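Local coordinates for protein glutaconate CoA-transferase subunit A (Acidaminococcus fermentans, PDB 1POI) that catalyses, as one subunit of a CoA-transferase, the transfer of coenzyme A from acetyl-CoA to glutaconate and (R)-2-hydroxyglutarate in glutamate degradation, at residues A[20-25]-A[174-179]; A[30-35]-A[244-249]; A[205-210]-A[232-237]. All coordinates share one frame; numbering follows the deposited sequence.

Contacts 1 and 3 lie in one parallel sheet, sharing the neighbouring strands 174-179 and 206-211, with their centres about 10 Å apart; the backbone hydrogen bond from Ile208 N to Ala175 O joins them. Contact 2, centred about 10 Å from contact 1 and 17 Å from contact 3, packs against strand 174-179 at Ile176, where the start of helix 32-40 meets the loop 244-249. Lys30 NZ reaches back to Gly23 O and so ties it to contact 1. Along the chain the segments of contacts 1 and 2 alternate, while contact 3 closes within the loop that contact 2 spans. Contacts 1 and 2 bring early and late parts of the chain together; contact 3 joins two late strands.

Contact 1: residues A[20-25]-A[174-179]; sequences IALGGF and VAIIHA
Leu22 and Ile176 lie side by side on neighbouring parallel strands and point the same way, Leu22 CD2 resting 4.1 Å from Ile176 CB. With CG of Leu22 beside its backbone N (chi1 -63°), the branched end leans across the strand gap. Ile20 and Val174 form the next pair on this face, but more loosely: it is the CG2 branch of Ile20 that turns to Val174 CB, at 4.3 Å, while CG1, held between the backbone N and the carbonyl carbon (chi1 57°), carries CD1 away from the neighbouring strand. Helix 55-62 covers the Ile20 and Leu22 side through Trp57 and Leu60. Ala21 and Ala175 look out of the opposite face, and both touch Ile200 of helix 197-203, their small size consistent with its close approach.

Past the end of strand 19-22, Ile177 CG2 passes 4.0 Å from Gly23 CA, so close that a beta carbon on Gly23 would collide with it. The backbones are joined by three hydrogen bonds in parallel register: Ala21 N donates to Val174 O at 3.0 Å, Ile176 N to Ala21 O at 2.9 Å and Gly23 N to Ile176 O at 2.8 Å. The first is distinctly bent, 134° at the hydrogen, and the other two are much straighter. Ala21 thus both gives and accepts, as does Ile176.

Here the first strand of the sheet meets the fifth, the point where the chain, having built strands to one side, turns to build on the other. Buried throughout, this contact pairs the peptide groups that face each other, others bonding to the flanking strands, and leaves aliphatic carbon on both faces, a chemistry suited to the interior of an open alpha/beta sheet with helices packed on either side.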
ATOM      1  N   ILE A  20      27.201 -25.931  -3.905  1.00 19.13           N
ATOM      2  CA  ILE A  20      26.380 -24.817  -3.412  1.00 18.25           C
ATOM      3  C   ILE A  20      25.916 -23.913  -4.540  1.00 17.37           C
ATOM      4  O   ILE A  20      26.380 -24.016  -5.686  1.00 16.26           O
ATOM      5  CB  ILE A  20      27.166 -23.884  -2.446  1.00 19.07           C
ATOM      6  CG1 ILE A  20      28.419 -23.351  -3.136  1.00 18.11           C
ATOM      7  CG2 ILE A  20      27.485 -24.577  -1.148  1.00 17.29           C
ATOM      8  CD1 ILE A  20      29.100 -22.284  -2.348  1.00 22.11           C
ATOM      9  N   ALA A  21      24.974 -23.043  -4.197  1.00 16.84           N
ATOM     10  CA  ALA A  21      24.446 -22.041  -5.115  1.00 15.53           C
ATOM     11  C   ALA A  21      24.165 -20.770  -4.280  1.00 15.92           C
ATOM     12  O   ALA A  21      23.545 -20.816  -3.197  1.00 10.43           O
ATOM     13  CB  ALA A  21      23.196 -22.544  -5.818  1.00 13.35           C
ATOM     14  N   LEU A  22      24.725 -19.656  -4.740  1.00 17.43           N
ATOM     15  CA  LEU A  22      24.564 -18.380  -4.051  1.00 18.74           C
ATOM     16  C   LEU A  22      23.609 -17.494  -4.837  1.00 18.29           C
ATOM     17  O   LEU A  22      23.706 -17.400  -6.066  1.00 15.65           O
ATOM     18  CB  LEU A  22      25.931 -17.695  -3.882  1.00 18.04           C
ATOM     19  CG  LEU A  22      26.955 -18.454  -3.016  1.00 19.34           C
ATOM     20  CD1 LEU A  22      28.343 -17.943  -3.274  1.00 20.18           C
ATOM     21  CD2 LEU A  22      26.629 -18.363  -1.532  1.00 13.79           C
ATOM     22  N   GLY A  23      22.652 -16.904  -4.129  1.00 17.19           N
ATOM     23  CA  GLY A  23      21.694 -16.023  -4.766  1.00 20.77           C
ATOM     24  C   GLY A  23      22.251 -14.664  -5.168  1.00 21.83           C
ATOM     25  O   GLY A  23      23.469 -14.443  -5.084  1.00 24.49           O
ATOM     26  N   GLY A  24      21.369 -13.778  -5.650  1.00 19.46           N
ATOM     27  CA  GLY A  24      21.756 -12.433  -6.046  1.00 14.84           C
ATOM     28  C   GLY A  24      22.404 -12.326  -7.405  1.00 14.33           C
ATOM     29  O   GLY A  24      22.779 -13.331  -7.986  1.00 14.75           O
ATOM     30  N   PHE A  25      22.545 -11.097  -7.898  1.00 15.95           N
ATOM     31  CA  PHE A  25      23.132 -10.810  -9.206  1.00 15.26           C
ATOM     32  C   PHE A  25      24.223  -9.772  -8.989  1.00 16.10           C
ATOM     33  O   PHE A  25      23.930  -8.673  -8.546  1.00 17.28           O
ATOM     34  CB  PHE A  25      22.059 -10.229 -10.131  1.00 13.40           C
ATOM     35  CG  PHE A  25      22.409 -10.268 -11.599  1.00  7.78           C
ATOM     36  CD1 PHE A  25      23.313  -9.366 -12.142  1.00  6.75           C
ATOM     37  CD2 PHE A  25      21.810 -11.194 -12.440  1.00  2.34           C
ATOM     38  CE1 PHE A  25      23.618  -9.387 -13.505  1.00  3.44           C
ATOM     39  CE2 PHE A  25      22.104 -11.223 -13.796  1.00  2.38           C
ATOM     40  CZ  PHE A  25      23.012 -10.318 -14.325  1.00  6.84           C
ATOM     41  N   VAL A 174      23.193 -27.168  -1.115  1.00 16.19           N
ATOM     42  CA  VAL A 174      22.757 -26.000  -0.326  1.00 15.53           C
ATOM     43  C   VAL A 174      22.553 -24.764  -1.220  1.00 14.53           C
ATOM     44  O   VAL A 174      23.315 -24.509  -2.179  1.00 12.34           O
ATOM     45  CB  VAL A 174      23.780 -25.570   0.746  1.00 14.75           C
ATOM     46  CG1 VAL A 174      23.080 -24.871   1.892  1.00 14.49           C
ATOM     47  CG2 VAL A 174      24.569 -26.732   1.242  1.00 21.83           C
ATOM     48  N   ALA A 175      21.522 -24.002  -0.891  1.00 13.60           N
ATOM     49  CA  ALA A 175      21.218 -22.771  -1.597  1.00 14.24           C
ATOM     50  C   ALA A 175      21.225 -21.684  -0.533  1.00 15.43           C
ATOM     51  O   ALA A 175      20.636 -21.870   0.559  1.00 17.11           O
ATOM     52  CB  ALA A 175      19.882 -22.855  -2.227  1.00 13.21           C
ATOM     53  N   ILE A 176      21.955 -20.595  -0.793  1.00 12.88           N
ATOM     54  CA  ILE A 176      22.009 -19.480   0.159  1.00 12.05           C
ATOM     55  C   ILE A 176      21.560 -18.217  -0.552  1.00 11.93           C
ATOM     56  O   ILE A 176      22.138 -17.847  -1.586  1.00 10.91           O
ATOM     57  CB  ILE A 176      23.420 -19.296   0.761  1.00 10.91           C
ATOM     58  CG1 ILE A 176      23.828 -20.582   1.511  1.00 10.89           C
ATOM     59  CG2 ILE A 176      23.420 -18.119   1.732  1.00 10.25           C
ATOM     60  CD1 ILE A 176      25.305 -20.771   1.712  1.00  7.63           C
ATOM     61  N   ILE A 177      20.475 -17.617  -0.048  1.00 10.90           N
ATOM     62  CA  ILE A 177      19.909 -16.389  -0.623  1.00 10.85           C
ATOM     63  C   ILE A 177      19.579 -15.304   0.438  1.00 11.17           C
ATOM     64  O   ILE A 177      19.297 -15.610   1.613  1.00  7.72           O
ATOM     65  CB  ILE A 177      18.622 -16.682  -1.483  1.00  9.82           C
ATOM     66  CG1 ILE A 177      17.435 -17.025  -0.588  1.00  6.59           C
ATOM     67  CG2 ILE A 177      18.871 -17.790  -2.493  1.00  6.59           C
ATOM     68  CD1 ILE A 177      16.229 -17.476  -1.379  1.00 11.99           C
ATOM     69  N   HIS A 178      19.605 -14.039   0.023  1.00  9.65           N
ATOM     70  CA  HIS A 178      19.311 -12.951   0.948  1.00 11.14           C
ATOM     71  C   HIS A 178      17.996 -12.244   0.589  1.00 12.76           C
ATOM     72  O   HIS A 178      17.820 -11.785  -0.532  1.00 16.75           O
ATOM     73  CB  HIS A 178      20.461 -11.942   0.961  1.00 10.75           C
ATOM     74  CG  HIS A 178      20.311 -10.904   2.019  1.00  8.96           C
ATOM     75  ND1 HIS A 178      20.451 -11.196   3.355  1.00 13.13           N
ATOM     76  CD2 HIS A 178      19.877  -9.628   1.958  1.00 14.49           C
ATOM     77  CE1 HIS A 178      20.090 -10.151   4.076  1.00 16.06           C
ATOM     78  NE2 HIS A 178      19.736  -9.186   3.250  1.00 18.90           N
ATOM     79  N   ALA A 179      17.091 -12.111   1.542  1.00 11.15           N
ATOM     80  CA  ALA A 179      15.817 -11.487   1.247  1.00 10.31           C
ATOM     81  C   ALA A 179      15.469 -10.397   2.252  1.00 13.66           C
ATOM     82  O   ALA A 179      16.072 -10.329   3.329  1.00 14.15           O
ATOM     83  CB  ALA A 179      14.755 -12.545   1.239  1.00 13.71           C
TER

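Contact 2: residues A[30-35]-A[244-249]; sequences KPYAAV and AHPSQC
Lys30 O lies 3.2 Å from Ala244 CA in a CA-H...O contact, at the point where an inverse gamma turn centred on Pro31 leads into helix 32-40 and meets a type VI turn, built on the cis peptide before Pro246. The ring of Tyr32 lies against this turn: Pro246 CD sits over the middle of one face in a CH-pi contact, 3.9 Å from the ring centroid and 11° off its normal, the two side chains crossing at about a right angle. Tyr32 CB comes to 3.1 Å from His245 O. Ser247 bridges the segments. Its OG, turned between the backbone N and carbonyl carbon (chi1 68°) to reach both partners, accepts from Lys30 N and itself donates to Ala244 O, which also takes Ser247 N from the same face of its carbonyl plane. With an alanine here, the buried Lys30 N would probably lose this acceptor and Ala244 O be left with one donor fewer. The ammonium end of Lys30 turns elsewhere, to a salt bridge with Asp56, while Pro246 packs against Phe259 and Leu260 of helix 257-266. The bond from Lys30 N to Ser247 OG is 3.1 Å long and nearly straight, 167° at the hydrogen.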
ATOM      1  N   LYS A  30      23.475  -9.942  -3.026  1.00 13.26           N
ATOM      2  CA  LYS A  30      24.353 -11.100  -2.824  1.00 13.70           C
ATOM      3  C   LYS A  30      24.374 -11.499  -1.321  1.00 16.63           C
ATOM      4  O   LYS A  30      24.395 -10.641  -0.433  1.00 22.34           O
ATOM      5  CB  LYS A  30      25.772 -10.737  -3.252  1.00 11.31           C
ATOM      6  CG  LYS A  30      26.334 -11.565  -4.377  1.00  8.88           C
ATOM      7  CD  LYS A  30      25.761 -11.159  -5.687  1.00  6.17           C
ATOM      8  CE  LYS A  30      26.286 -12.057  -6.768  1.00 10.64           C
ATOM      9  NZ  LYS A  30      25.893 -13.475  -6.473  1.00 15.23           N
ATOM     10  N   PRO A  31      24.400 -12.800  -1.006  1.00 17.10           N
ATOM     11  CA  PRO A  31      24.416 -13.131   0.426  1.00 17.69           C
ATOM     12  C   PRO A  31      25.817 -13.011   1.081  1.00 20.05           C
ATOM     13  O   PRO A  31      26.470 -14.025   1.395  1.00 22.17           O
ATOM     14  CB  PRO A  31      23.885 -14.560   0.431  1.00 14.84           C
ATOM     15  CG  PRO A  31      24.495 -15.112  -0.846  1.00 14.09           C
ATOM     16  CD  PRO A  31      24.236 -14.008  -1.837  1.00 15.30           C
ATOM     17  N   TYR A  32      26.246 -11.777   1.351  1.00 18.97           N
ATOM     18  CA  TYR A  32      27.560 -11.522   1.956  1.00 13.56           C
ATOM     19  C   TYR A  32      27.764 -11.952   3.409  1.00 12.74           C
ATOM     20  O   TYR A  32      28.757 -12.604   3.708  1.00 10.06           O
ATOM     21  CB  TYR A  32      27.980 -10.057   1.780  1.00 10.90           C
ATOM     22  CG  TYR A  32      28.644  -9.803   0.450  1.00  6.53           C
ATOM     23  CD1 TYR A  32      29.957 -10.165   0.242  1.00  3.54           C
ATOM     24  CD2 TYR A  32      27.944  -9.258  -0.614  1.00  3.49           C
ATOM     25  CE1 TYR A  32      30.552 -10.007  -0.981  1.00  2.00           C
ATOM     26  CE2 TYR A  32      28.539  -9.100  -1.841  1.00  2.00           C
ATOM     27  CZ  TYR A  32      29.842  -9.481  -2.014  1.00  2.00           C
ATOM     28  OH  TYR A  32      30.441  -9.390  -3.244  1.00  4.64           O
ATOM     29  N   ALA A  33      26.845 -11.620   4.315  1.00 13.10           N
ATOM     30  CA  ALA A  33      27.034 -12.024   5.715  1.00 15.77           C
ATOM     31  C   ALA A  33      27.389 -13.505   5.783  1.00 17.03           C
ATOM     32  O   ALA A  33      28.383 -13.884   6.403  1.00 17.46           O
ATOM     33  CB  ALA A  33      25.792 -11.751   6.537  1.00 14.45           C
ATOM     34  N   ALA A  34      26.627 -14.302   5.034  1.00 19.88           N
ATOM     35  CA  ALA A  34      26.789 -15.750   4.951  1.00 18.63           C
ATOM     36  C   ALA A  34      28.125 -16.133   4.344  1.00 17.25           C
ATOM     37  O   ALA A  34      28.839 -16.954   4.908  1.00 20.43           O
ATOM     38  CB  ALA A  34      25.666 -16.358   4.135  1.00 17.17           C
ATOM     39  N   VAL A  35      28.454 -15.585   3.180  1.00 14.44           N
ATOM     40  CA  VAL A  35      29.722 -15.923   2.557  1.00 10.49           C
ATOM     41  C   VAL A  35      30.865 -15.664   3.531  1.00 12.31           C
ATOM     42  O   VAL A  35      31.928 -16.281   3.454  1.00 13.42           O
ATOM     43  CB  VAL A  35      29.912 -15.171   1.242  1.00  7.29           C
ATOM     44  CG1 VAL A  35      31.380 -15.195   0.794  1.00  8.05           C
ATOM     45  CG2 VAL A  35      29.061 -15.815   0.194  1.00  6.16           C
ATOM     46  N   ALA A 244      23.482  -7.997   2.743  1.00 12.17           N
ATOM     47  CA  ALA A 244      23.892  -8.019   1.338  1.00 13.05           C
ATOM     48  C   ALA A 244      25.020  -7.053   1.120  1.00 14.63           C
ATOM     49  O   ALA A 244      25.625  -7.040   0.058  1.00 13.27           O
ATOM     50  CB  ALA A 244      22.719  -7.655   0.417  1.00 13.09           C
ATOM     51  N   HIS A 245      25.310  -6.244   2.137  1.00 16.67           N
ATOM     52  CA  HIS A 245      26.357  -5.242   2.032  1.00 18.50           C
ATOM     53  C   HIS A 245      27.656  -5.918   1.670  1.00 17.23           C
ATOM     54  O   HIS A 245      27.997  -6.949   2.248  1.00 20.19           O
ATOM     55  CB  HIS A 245      26.491  -4.464   3.344  1.00 21.91           C
ATOM     56  CG  HIS A 245      27.548  -3.405   3.311  1.00 24.86           C
ATOM     57  ND1 HIS A 245      28.895  -3.695   3.285  1.00 26.97           N
ATOM     58  CD2 HIS A 245      27.457  -2.056   3.289  1.00 28.67           C
ATOM     59  CE1 HIS A 245      29.588  -2.573   3.243  1.00 27.61           C
ATOM     60  NE2 HIS A 245      28.740  -1.564   3.248  1.00 30.72           N
ATOM     61  N   PRO A 246      28.438  -5.318   0.767  1.00 15.86           N
ATOM     62  CA  PRO A 246      28.301  -4.064   0.013  1.00 18.31           C
ATOM     63  C   PRO A 246      27.374  -4.028  -1.217  1.00 19.79           C
ATOM     64  O   PRO A 246      27.501  -3.117  -2.032  1.00 19.22           O
ATOM     65  CB  PRO A 246      29.728  -3.838  -0.474  1.00 20.02           C
ATOM     66  CG  PRO A 246      30.136  -5.204  -0.855  1.00 15.10           C
ATOM     67  CD  PRO A 246      29.701  -5.977   0.399  1.00 16.21           C
ATOM     68  N   SER A 247      26.502  -5.011  -1.408  1.00 19.70           N
ATOM     69  CA  SER A 247      25.658  -4.994  -2.593  1.00 16.39           C
ATOM     70  C   SER A 247      24.286  -4.410  -2.295  1.00 16.47           C
ATOM     71  O   SER A 247      23.886  -4.293  -1.118  1.00 14.42           O
ATOM     72  CB  SER A 247      25.554  -6.394  -3.190  1.00 13.98           C
ATOM     73  OG  SER A 247      24.834  -7.248  -2.337  1.00 11.06           O
ATOM     74  N   GLN A 248      23.586  -4.017  -3.363  1.00 15.28           N
ATOM     75  CA  GLN A 248      22.242  -3.422  -3.262  1.00 14.84           C
ATOM     76  C   GLN A 248      21.243  -4.399  -2.663  1.00 14.92           C
ATOM     77  O   GLN A 248      21.518  -5.582  -2.511  1.00 21.29           O
ATOM     78  CB  GLN A 248      21.724  -2.983  -4.640  1.00  7.35           C
ATOM     79  CG  GLN A 248      22.733  -2.228  -5.428  1.00  9.28           C
ATOM     80  CD  GLN A 248      22.196  -1.717  -6.711  1.00 13.77           C
ATOM     81  OE1 GLN A 248      22.257  -2.392  -7.745  1.00 14.03           O
ATOM     82  NE2 GLN A 248      21.669  -0.496  -6.680  1.00 19.47           N
ATOM     83  N   CYS A 249      20.079  -3.890  -2.327  1.00  9.96           N
ATOM     84  CA  CYS A 249      19.041  -4.706  -1.789  1.00  8.41           C
ATOM     85  C   CYS A 249      17.826  -3.828  -1.925  1.00 12.50           C
ATOM     86  O   CYS A 249      17.559  -2.944  -1.088  1.00 14.28           O
ATOM     87  CB  CYS A 249      19.335  -5.058  -0.356  1.00  6.41           C
ATOM     88  SG  CYS A 249      18.022  -5.964   0.426  1.00  9.58           S
TER

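Contact 3: residues A[205-210]-A[232-237]; sequences KYTIVT and MCVDAV
Thr207 and Asp235 exchange hydrogen bonds through both main chain and side chain at the entry to strand 236-239, outermost on its side within this chain. Thr207 O takes two donors lying in its carbonyl plane, Asp235 N at 3.0 Å and Ala236 N at 3.2 Å. In return Thr207 N gives its hydrogen to Asp235 OD2, also at 3.0 Å, using the anti lone pair of that oxygen. CG of Asp235 stands beside its own backbone N (chi1 -60°), which folds the carboxylate back toward strand 206-211, its plane 56° from that of the Tyr206 ring. Further on, regular parallel pairing takes over, with Val209 N donating almost straight to Ala236 O at 2.8 Å.

The apolar contacts divide between the two faces of the sheet. On one, Ile208 CG2 meets Ala236 CB at 3.9 Å, and helix 6-13 lies over both residues through Tyr13. On the other, Val209 and Val237 run side by side, pointing the same way. CG1 of Val209, set between its backbone N and carbonyl carbon (chi1 64°), is the branch that reaches out: it touches Val237 CG2 at 3.5 Å and Val234 CG1 at 3.6 Å. Val188 packs against Val209 and Val234 there.

In the parallel register the oxygen expected to face Thr207 N would be that of Val234, yet this carbonyl is turned to Lys2 NZ. The Asp235 carboxylate stands in for it, so the last strand of this chain's sheet starts on a side-chain acceptor, whose negative charge is likely to strengthen its hold on the Thr207 amide.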
ATOM      1  N   LYS A 205      18.768 -29.141  -1.818  1.00  8.27           N
ATOM      2  CA  LYS A 205      18.282 -30.055  -0.811  1.00  9.06           C
ATOM      3  C   LYS A 205      18.074 -29.306   0.474  1.00  8.79           C
ATOM      4  O   LYS A 205      17.102 -29.555   1.180  1.00  9.17           O
ATOM      5  CB  LYS A 205      19.267 -31.197  -0.583  1.00 14.54           C
ATOM      6  CG  LYS A 205      18.836 -32.132   0.553  1.00 20.76           C
ATOM      7  CD  LYS A 205      19.736 -33.338   0.682  1.00 28.19           C
ATOM      8  CE  LYS A 205      19.541 -34.033   2.025  1.00 31.15           C
ATOM      9  NZ  LYS A 205      18.111 -34.349   2.299  1.00 37.39           N
ATOM     10  N   TYR A 206      19.033 -28.448   0.804  1.00 13.28           N
ATOM     11  CA  TYR A 206      18.979 -27.611   2.006  1.00 19.90           C
ATOM     12  C   TYR A 206      18.995 -26.146   1.577  1.00 20.12           C
ATOM     13  O   TYR A 206      19.757 -25.787   0.664  1.00 23.79           O
ATOM     14  CB  TYR A 206      20.186 -27.869   2.909  1.00 21.27           C
ATOM     15  CG  TYR A 206      20.188 -29.237   3.528  1.00 29.51           C
ATOM     16  CD1 TYR A 206      19.333 -29.538   4.586  1.00 30.01           C
ATOM     17  CD2 TYR A 206      21.001 -30.256   3.014  1.00 33.55           C
ATOM     18  CE1 TYR A 206      19.276 -30.820   5.113  1.00 35.88           C
ATOM     19  CE2 TYR A 206      20.958 -31.539   3.532  1.00 35.24           C
ATOM     20  CZ  TYR A 206      20.089 -31.820   4.578  1.00 38.91           C
ATOM     21  OH  TYR A 206      19.997 -33.109   5.070  1.00 44.54           O
ATOM     22  N   THR A 207      18.167 -25.308   2.205  1.00 15.22           N
ATOM     23  CA  THR A 207      18.137 -23.881   1.866  1.00 13.99           C
ATOM     24  C   THR A 207      18.294 -22.969   3.068  1.00 10.54           C
ATOM     25  O   THR A 207      17.580 -23.118   4.075  1.00  7.75           O
ATOM     26  CB  THR A 207      16.845 -23.460   1.121  1.00 12.75           C
ATOM     27  OG1 THR A 207      16.812 -24.077  -0.169  1.00 18.03           O
ATOM     28  CG2 THR A 207      16.824 -21.944   0.909  1.00 12.05           C
ATOM     29  N   ILE A 208      19.239 -22.040   2.970  1.00  9.49           N
ATOM     30  CA  ILE A 208      19.456 -21.075   4.051  1.00 15.56           C
ATOM     31  C   ILE A 208      19.068 -19.682   3.548  1.00 15.85           C
ATOM     32  O   ILE A 208      19.517 -19.242   2.458  1.00 15.27           O
ATOM     33  CB  ILE A 208      20.924 -21.058   4.560  1.00 16.52           C
ATOM     34  CG1 ILE A 208      21.350 -22.473   4.982  1.00 15.86           C
ATOM     35  CG2 ILE A 208      21.042 -20.120   5.784  1.00 15.21           C
ATOM     36  CD1 ILE A 208      22.831 -22.692   4.991  1.00 13.54           C
ATOM     37  N   VAL A 209      18.213 -19.012   4.316  1.00 10.60           N
ATOM     38  CA  VAL A 209      17.760 -17.683   3.944  1.00 14.79           C
ATOM     39  C   VAL A 209      18.194 -16.597   4.950  1.00 14.32           C
ATOM     40  O   VAL A 209      17.817 -16.636   6.130  1.00 14.05           O
ATOM     41  CB  VAL A 209      16.195 -17.663   3.752  1.00 15.96           C
ATOM     42  CG1 VAL A 209      15.497 -17.972   5.070  1.00 16.05           C
ATOM     43  CG2 VAL A 209      15.710 -16.307   3.230  1.00 10.79           C
ATOM     44  N   THR A 210      19.071 -15.688   4.529  1.00 16.30           N
ATOM     45  CA  THR A 210      19.444 -14.585   5.434  1.00 18.14           C
ATOM     46  C   THR A 210      18.456 -13.467   5.072  1.00 20.38           C
ATOM     47  O   THR A 210      18.201 -13.228   3.872  1.00 23.80           O
ATOM     48  CB  THR A 210      20.887 -14.087   5.252  1.00 15.04           C
ATOM     49  OG1 THR A 210      21.153 -13.885   3.865  1.00 18.32           O
ATOM     50  CG2 THR A 210      21.883 -15.076   5.828  1.00 15.52           C
ATOM     51  N   MET A 232       8.066 -24.578   3.485  1.00 23.03           N
ATOM     52  CA  MET A 232       8.534 -25.941   3.183  1.00 22.85           C
ATOM     53  C   MET A 232       9.914 -26.031   2.537  1.00 21.93           C
ATOM     54  O   MET A 232      10.706 -26.903   2.897  1.00 24.76           O
ATOM     55  CB  MET A 232       7.530 -26.665   2.277  1.00 23.85           C
ATOM     56  CG  MET A 232       6.142 -26.832   2.880  1.00 28.25           C
ATOM     57  SD  MET A 232       4.887 -25.697   2.225  1.00 30.23           S
ATOM     58  CE  MET A 232       4.844 -26.270   0.466  1.00 24.63           C
ATOM     59  N   CYS A 233      10.209 -25.134   1.601  1.00 19.04           N
ATOM     60  CA  CYS A 233      11.500 -25.158   0.909  1.00 16.28           C
ATOM     61  C   CYS A 233      12.649 -24.541   1.680  1.00 12.98           C
ATOM     62  O   CYS A 233      13.784 -24.601   1.232  1.00 14.61           O
ATOM     63  CB  CYS A 233      11.395 -24.415  -0.421  1.00 15.12           C
ATOM     64  SG  CYS A 233      10.049 -24.938  -1.490  1.00 12.73           S
ATOM     65  N   VAL A 234      12.360 -23.979   2.842  1.00 11.01           N
ATOM     66  CA  VAL A 234      13.352 -23.279   3.638  1.00 13.37           C
ATOM     67  C   VAL A 234      13.696 -23.956   4.967  1.00 18.28           C
ATOM     68  O   VAL A 234      12.805 -24.223   5.786  1.00 19.71           O
ATOM     69  CB  VAL A 234      12.831 -21.840   3.891  1.00 13.84           C
ATOM     70  CG1 VAL A 234      13.659 -21.118   4.937  1.00 11.97           C
ATOM     71  CG2 VAL A 234      12.789 -21.075   2.579  1.00  8.23           C
ATOM     72  N   ASP A 235      14.995 -24.160   5.218  1.00 20.54           N
ATOM     73  CA  ASP A 235      15.465 -24.810   6.456  1.00 18.68           C
ATOM     74  C   ASP A 235      15.980 -23.911   7.561  1.00 16.27           C
ATOM     75  O   ASP A 235      15.683 -24.151   8.730  1.00 14.82           O
ATOM     76  CB  ASP A 235      16.528 -25.828   6.121  1.00 17.79           C
ATOM     77  CG  ASP A 235      16.016 -26.859   5.226  1.00 19.06           C
ATOM     78  OD1 ASP A 235      15.234 -27.689   5.744  1.00 22.84           O
ATOM     79  OD2 ASP A 235      16.335 -26.800   4.010  1.00 19.29           O
ATOM     80  N   ALA A 236      16.816 -22.938   7.197  1.00 15.80           N
ATOM     81  CA  ALA A 236      17.378 -21.981   8.174  1.00 17.33           C
ATOM     82  C   ALA A 236      17.069 -20.513   7.844  1.00 16.24           C
ATOM     83  O   ALA A 236      17.374 -20.044   6.737  1.00 17.05           O
ATOM     84  CB  ALA A 236      18.897 -22.159   8.286  1.00 13.35           C
ATOM     85  N   VAL A 237      16.442 -19.817   8.791  1.00 16.02           N
ATOM     86  CA  VAL A 237      16.116 -18.390   8.667  1.00 15.37           C
ATOM     87  C   VAL A 237      17.036 -17.648   9.625  1.00 15.06           C
ATOM     88  O   VAL A 237      17.031 -17.919  10.827  1.00 14.09           O
ATOM     89  CB  VAL A 237      14.650 -18.058   9.059  1.00 14.38           C
ATOM     90  CG1 VAL A 237      14.477 -16.563   9.143  1.00 18.03           C
ATOM     91  CG2 VAL A 237      13.686 -18.580   8.027  1.00 13.64           C
TER